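PDB 6RX9: tetracycline repressor protein class G from Acinetobacter baumannii, which represses the tetracycline resistance gene by binding its operator DNA through a helix-turn-helix, and binds the operator less tightly once tetracycline is bound. Local coordinates for residues Trp75-Arg87 against Phe188-Glu200. Numbering follows the deposited sequence.
Sequences WRVFLKENALSFR and FNFGLDSLIAGFE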
loop_
_atom_site.group_PDB
_atom_site.type_symbol
_atom_site.label_atom_id
_atom_site.label_comp_id
_atom_site.label_asym_id
_atom_site.label_seq_id
_atom_site.Cartn_x
_atom_site.Cartn_y
_atom_site.Cartn_z
ATOM N N TRP A 75 3.950 7.159 -23.724
ATOM C CA TRP A 75 4.208 7.048 -22.264
ATOM C C TRP A 75 2.927 6.659 -21.509
ATOM O O TRP A 75 3.049 5.978 -20.475
ATOM C CB TRP A 75 4.822 8.344 -21.717
ATOM C CG TRP A 75 3.934 9.550 -21.783
ATOM C CD1 TRP A 75 3.823 10.445 -22.809
ATOM C CD2 TRP A 75 3.047 10.015 -20.752
ATOM N NE1 TRP A 75 2.922 11.425 -22.493
ATOM C CE2 TRP A 75 2.430 11.189 -21.236
ATOM C CE3 TRP A 75 2.714 9.553 -19.473
ATOM C CZ2 TRP A 75 1.499 11.900 -20.481
ATOM C CZ3 TRP A 75 1.793 10.256 -18.731
ATOM C CH2 TRP A 75 1.195 11.413 -19.229
ATOM N N ARG A 76 1.752 7.065 -22.000
ATOM C CA ARG A 76 0.447 6.825 -21.320
ATOM C C ARG A 76 0.126 5.325 -21.338
ATOM O O ARG A 76 -0.256 4.788 -20.279
ATOM C CB ARG A 76 -0.673 7.628 -21.986
ATOM C CG ARG A 76 -0.473 9.135 -21.929
ATOM C CD ARG A 76 -1.638 9.884 -22.551
ATOM N NE ARG A 76 -1.232 11.169 -23.105
ATOM C CZ ARG A 76 -1.009 11.430 -24.395
ATOM N NH1 ARG A 76 -0.645 12.649 -24.758
ATOM N NH2 ARG A 76 -1.147 10.493 -25.318
ATOM N N VAL A 77 0.284 4.675 -22.492
ATOM C CA VAL A 77 0.017 3.216 -22.666
ATOM C C VAL A 77 1.053 2.427 -21.853
ATOM O O VAL A 77 0.650 1.446 -21.200
ATOM C CB VAL A 77 0.012 2.812 -24.153
ATOM C CG1 VAL A 77 -0.039 1.303 -24.332
ATOM C CG2 VAL A 77 -1.136 3.477 -24.901
ATOM N N PHE A 78 2.322 2.853 -21.869
ATOM C CA PHE A 78 3.435 2.205 -21.125
ATOM C C PHE A 78 3.117 2.170 -19.624
ATOM O O PHE A 78 3.208 1.081 -19.028
ATOM C CB PHE A 78 4.769 2.921 -21.353
ATOM C CG PHE A 78 5.863 2.432 -20.437
ATOM C CD1 PHE A 78 6.324 1.128 -20.527
ATOM C CD2 PHE A 78 6.406 3.260 -19.467
ATOM C CE1 PHE A 78 7.315 0.666 -19.676
ATOM C CE2 PHE A 78 7.395 2.795 -18.612
ATOM C CZ PHE A 78 7.849 1.501 -18.720
ATOM N N LEU A 79 2.769 3.320 -19.036
ATOM C CA LEU A 79 2.507 3.445 -17.574
ATOM C C LEU A 79 1.268 2.625 -17.195
ATOM O O LEU A 79 1.316 1.956 -16.142
ATOM C CB LEU A 79 2.338 4.918 -17.187
ATOM C CG LEU A 79 3.618 5.755 -17.194
ATOM C CD1 LEU A 79 3.338 7.170 -16.717
ATOM C CD2 LEU A 79 4.706 5.110 -16.347
ATOM N N LYS A 80 0.210 2.662 -18.014
ATOM C CA LYS A 80 -1.059 1.932 -17.737
ATOM C C LYS A 80 -0.802 0.423 -17.795
ATOM O O LYS A 80 -1.167 -0.267 -16.828
ATOM C CB LYS A 80 -2.178 2.325 -18.707
ATOM C CG LYS A 80 -3.466 1.531 -18.525
ATOM C CD LYS A 80 -4.730 2.274 -18.897
ATOM C CE LYS A 80 -5.977 1.567 -18.409
ATOM N NZ LYS A 80 -7.205 2.330 -18.732
ATOM N N GLU A 81 -0.196 -0.070 -18.878
ATOM C CA GLU A 81 0.049 -1.525 -19.076
ATOM C C GLU A 81 1.002 -2.035 -17.986
ATOM O O GLU A 81 0.793 -3.168 -17.516
ATOM C CB GLU A 81 0.576 -1.806 -20.484
ATOM C CG GLU A 81 -0.473 -1.620 -21.568
ATOM C CD GLU A 81 -1.695 -2.520 -21.458
ATOM O OE1 GLU A 81 -2.728 -2.179 -22.059
ATOM O OE2 GLU A 81 -1.614 -3.561 -20.772
ATOM N N ASN A 82 1.991 -1.229 -17.590
ATOM C CA ASN A 82 2.937 -1.558 -16.488
ATOM C C ASN A 82 2.148 -1.691 -15.176
ATOM O O ASN A 82 2.349 -2.688 -14.458
ATOM C CB ASN A 82 4.054 -0.520 -16.366
ATOM C CG ASN A 82 5.084 -0.886 -15.317
ATOM O OD1 ASN A 82 4.997 -0.440 -14.176
ATOM N ND2 ASN A 82 6.054 -1.706 -15.687
ATOM N N ALA A 83 1.262 -0.734 -14.885
ATOM C CA ALA A 83 0.434 -0.720 -13.654
ATOM C C ALA A 83 -0.460 -1.967 -13.617
ATOM O O ALA A 83 -0.513 -2.622 -12.555
ATOM C CB ALA A 83 -0.375 0.552 -13.575
ATOM N N LEU A 84 -1.114 -2.296 -14.736
ATOM C CA LEU A 84 -2.082 -3.425 -14.832
ATOM C C LEU A 84 -1.358 -4.762 -14.608
ATOM O O LEU A 84 -1.933 -5.647 -13.945
ATOM C CB LEU A 84 -2.785 -3.386 -16.193
ATOM C CG LEU A 84 -3.818 -2.271 -16.361
ATOM C CD1 LEU A 84 -4.137 -2.043 -17.829
ATOM C CD2 LEU A 84 -5.087 -2.581 -15.579
ATOM N N SER A 85 -0.139 -4.894 -15.144
ATOM C CA SER A 85 0.727 -6.097 -15.014
ATOM C C SER A 85 1.159 -6.275 -13.552
ATOM O O SER A 85 1.163 -7.429 -13.075
ATOM C CB SER A 85 1.919 -6.014 -15.935
ATOM O OG SER A 85 2.855 -5.048 -15.479
ATOM N N PHE A 86 1.517 -5.177 -12.878
ATOM C CA PHE A 86 1.910 -5.164 -11.442
ATOM C C PHE A 86 0.710 -5.605 -10.592
ATOM O O PHE A 86 0.882 -6.455 -9.701
ATOM C CB PHE A 86 2.455 -3.787 -11.047
ATOM C CG PHE A 86 3.018 -3.674 -9.650
ATOM C CD1 PHE A 86 3.634 -4.751 -9.026
ATOM C CD2 PHE A 86 2.973 -2.466 -8.970
ATOM C CE1 PHE A 86 4.160 -4.627 -7.748
ATOM C CE2 PHE A 86 3.497 -2.344 -7.692
ATOM C CZ PHE A 86 4.087 -3.426 -7.082
ATOM N N ARG A 87 -0.482 -5.070 -10.877
ATOM C CA ARG A 87 -1.731 -5.430 -10.154
ATOM C C ARG A 87 -2.021 -6.927 -10.330
ATOM O O ARG A 87 -2.300 -7.599 -9.318
ATOM C CB ARG A 87 -2.914 -4.590 -10.643
ATOM C CG ARG A 87 -4.231 -4.961 -9.977
ATOM C CD ARG A 87 -5.369 -4.095 -10.456
ATOM N NE ARG A 87 -6.610 -4.379 -9.748
ATOM C CZ ARG A 87 -7.735 -4.813 -10.306
ATOM N NH1 ARG A 87 -7.808 -5.024 -11.611
ATOM N NH2 ARG A 87 -8.800 -5.024 -9.552
ATOM N N PHE A 188 -10.349 0.544 -9.771
ATOM C CA PHE A 188 -8.880 0.532 -9.992
ATOM C C PHE A 188 -8.541 1.384 -11.223
ATOM O O PHE A 188 -7.675 2.271 -11.128
ATOM C CB PHE A 188 -8.337 -0.885 -10.178
ATOM C CG PHE A 188 -6.880 -0.878 -10.555
ATOM C CD1 PHE A 188 -5.904 -0.677 -9.590
ATOM C CD2 PHE A 188 -6.489 -0.994 -11.880
ATOM C CE1 PHE A 188 -4.562 -0.641 -9.937
ATOM C CE2 PHE A 188 -5.146 -0.951 -12.223
ATOM C CZ PHE A 188 -4.187 -0.775 -11.251
ATOM N N ASN A 189 -9.218 1.118 -12.343
ATOM C CA ASN A 189 -8.971 1.793 -13.645
ATOM C C ASN A 189 -9.251 3.295 -13.507
ATOM O O ASN A 189 -8.504 4.078 -14.108
ATOM C CB ASN A 189 -9.754 1.131 -14.781
ATOM C CG ASN A 189 -9.102 -0.153 -15.249
ATOM O OD1 ASN A 189 -7.949 -0.147 -15.678
ATOM N ND2 ASN A 189 -9.821 -1.259 -15.161
ATOM N N PHE A 190 -10.242 3.696 -12.705
ATOM C CA PHE A 190 -10.576 5.132 -12.509
ATOM C C PHE A 190 -9.398 5.854 -11.840
ATOM O O PHE A 190 -9.006 6.922 -12.335
ATOM C CB PHE A 190 -11.866 5.333 -11.714
ATOM C CG PHE A 190 -12.122 6.782 -11.400
ATOM C CD1 PHE A 190 -12.625 7.637 -12.370
ATOM C CD2 PHE A 190 -11.803 7.308 -10.158
ATOM C CE1 PHE A 190 -12.836 8.978 -12.088
ATOM C CE2 PHE A 190 -12.015 8.649 -9.879
ATOM C CZ PHE A 190 -12.533 9.480 -10.845
ATOM N N GLY A 191 -8.852 5.299 -10.752
ATOM C CA GLY A 191 -7.681 5.871 -10.058
ATOM C C GLY A 191 -6.453 5.917 -10.958
ATOM O O GLY A 191 -5.727 6.934 -10.922
ATOM N N LEU A 192 -6.214 4.850 -11.725
ATOM C CA LEU A 192 -5.037 4.724 -12.629
ATOM C C LEU A 192 -5.128 5.782 -13.737
ATOM O O LEU A 192 -4.133 6.499 -13.948
ATOM C CB LEU A 192 -4.996 3.309 -13.215
ATOM C CG LEU A 192 -3.843 3.018 -14.176
ATOM C CD1 LEU A 192 -2.507 3.429 -13.579
ATOM C CD2 LEU A 192 -3.829 1.548 -14.556
ATOM N N ASP A 193 -6.285 5.878 -14.396
ATOM C CA ASP A 193 -6.555 6.842 -15.500
ATOM C C ASP A 193 -6.406 8.276 -14.976
ATOM O O ASP A 193 -5.853 9.116 -15.710
ATOM C CB ASP A 193 -7.933 6.599 -16.120
ATOM C CG ASP A 193 -8.035 5.312 -16.921
ATOM O OD1 ASP A 193 -6.977 4.736 -17.255
ATOM O OD2 ASP A 193 -9.174 4.894 -17.209
ATOM N N SER A 194 -6.875 8.547 -13.752
ATOM C CA SER A 194 -6.762 9.868 -13.081
ATOM C C SER A 194 -5.287 10.207 -12.840
ATOM O O SER A 194 -4.876 11.335 -13.157
ATOM C CB SER A 194 -7.555 9.902 -11.799
ATOM O OG SER A 194 -8.939 9.723 -12.069
ATOM N N LEU A 195 -4.512 9.262 -12.308
ATOM C CA LEU A 195 -3.066 9.457 -12.030
ATOM C C LEU A 195 -2.344 9.825 -13.337
ATOM O O LEU A 195 -1.608 10.831 -13.349
ATOM C CB LEU A 195 -2.508 8.170 -11.413
ATOM C CG LEU A 195 -1.161 8.288 -10.701
ATOM C CD1 LEU A 195 -1.158 9.425 -9.689
ATOM C CD2 LEU A 195 -0.802 6.972 -10.020
ATOM N N ILE A 196 -2.572 9.059 -14.407
ATOM C CA ILE A 196 -1.874 9.237 -15.718
ATOM C C ILE A 196 -2.321 10.561 -16.358
ATOM O O ILE A 196 -1.443 11.288 -16.861
ATOM C CB ILE A 196 -2.096 8.014 -16.632
ATOM C CG1 ILE A 196 -1.411 6.770 -16.057
ATOM C CG2 ILE A 196 -1.638 8.302 -18.055
ATOM C CD1 ILE A 196 -1.865 5.470 -16.674
ATOM N N ALA A 197 -3.622 10.873 -16.334
ATOM C CA ALA A 197 -4.189 12.144 -16.851
ATOM C C ALA A 197 -3.522 13.332 -16.143
ATOM O O ALA A 197 -3.229 14.337 -16.819
ATOM C CB ALA A 197 -5.687 12.168 -16.670
ATOM N N GLY A 198 -3.295 13.216 -14.830
ATOM C CA GLY A 198 -2.632 14.240 -13.999
ATOM C C GLY A 198 -1.179 14.459 -14.386
ATOM O O GLY A 198 -0.732 15.620 -14.338
ATOM N N PHE A 199 -0.453 13.392 -14.737
ATOM C CA PHE A 199 0.969 13.461 -15.167
ATOM C C PHE A 199 1.097 14.363 -16.400
ATOM O O PHE A 199 2.072 15.134 -16.459
ATOM C CB PHE A 199 1.541 12.072 -15.464
ATOM C CG PHE A 199 1.684 11.156 -14.273
ATOM C CD1 PHE A 199 1.898 11.657 -12.996
ATOM C CD2 PHE A 199 1.638 9.781 -14.441
ATOM C CE1 PHE A 199 2.040 10.800 -11.915
ATOM C CE2 PHE A 199 1.783 8.927 -13.359
ATOM C CZ PHE A 199 1.983 9.439 -12.099
ATOM N N GLU A 200 0.138 14.283 -17.328
ATOM C CA GLU A 200 0.146 15.027 -18.622
ATOM C C GLU A 200 0.527 16.496 -18.390
ATOM O O GLU A 200 1.379 17.002 -19.145
ATOM C CB GLU A 200 -1.215 14.957 -19.319
ATOM C CG GLU A 200 -1.671 13.548 -19.653
ATOM C CD GLU A 200 -2.541 13.429 -20.894
ATOM O OE1 GLU A 200 -2.075 13.834 -21.979
ATOM O OE2 GLU A 200 -3.676 12.923 -20.774
#
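R87 and F188 stack at one end of an antiparallel helix pair in the all-helical C-terminal domain of this TetR-family repressor. The helix axes run at 148° to each other and come within 10.5 Å. The R87 chain is extended, and its CD stands over the middle of the F188 ring, 3.3 Å from the ring centroid. The guanidinium lies flat but offset past the ring toward CG and CB, its plane turned 13°. D185 forms a salt bridge with R87 NH1, and Q148 accepts a hydrogen bond from NH2, which holds the group in this pose. L84 meets the same ring from the side, with CD2 at its edge.

In the middle, A83 CB lies against both methyls of L192, 3.6 Å from CD1. K80 is a knob among N189, L192, D193 and I196, and I196 a knob among W75, R76, L79 and K80. With CG anti to the backbone N (chi1 176°), the extended K80 chain runs across the L192 methyl CD2. NZ then reaches D193 OD1 at 2.8 Å, on the syn lone pair, as a salt bridge.

L79 CD1 lies 3.9 Å from F199 CD2, and L134 of helix 127-155 also packs on L79. F199 also packs on S194 of the second subunit, so this helix serves the dimer interface too.

At the far end R76 NE makes a salt bridge to E200 OE1 at 3.0 Å, with weak hydrogen-bond geometry; R76 NH2 pairs with D74. The W75 ring edge points CH2 at I196 O, 3.5 Å away, and at E200 CG, 3.6 Å away.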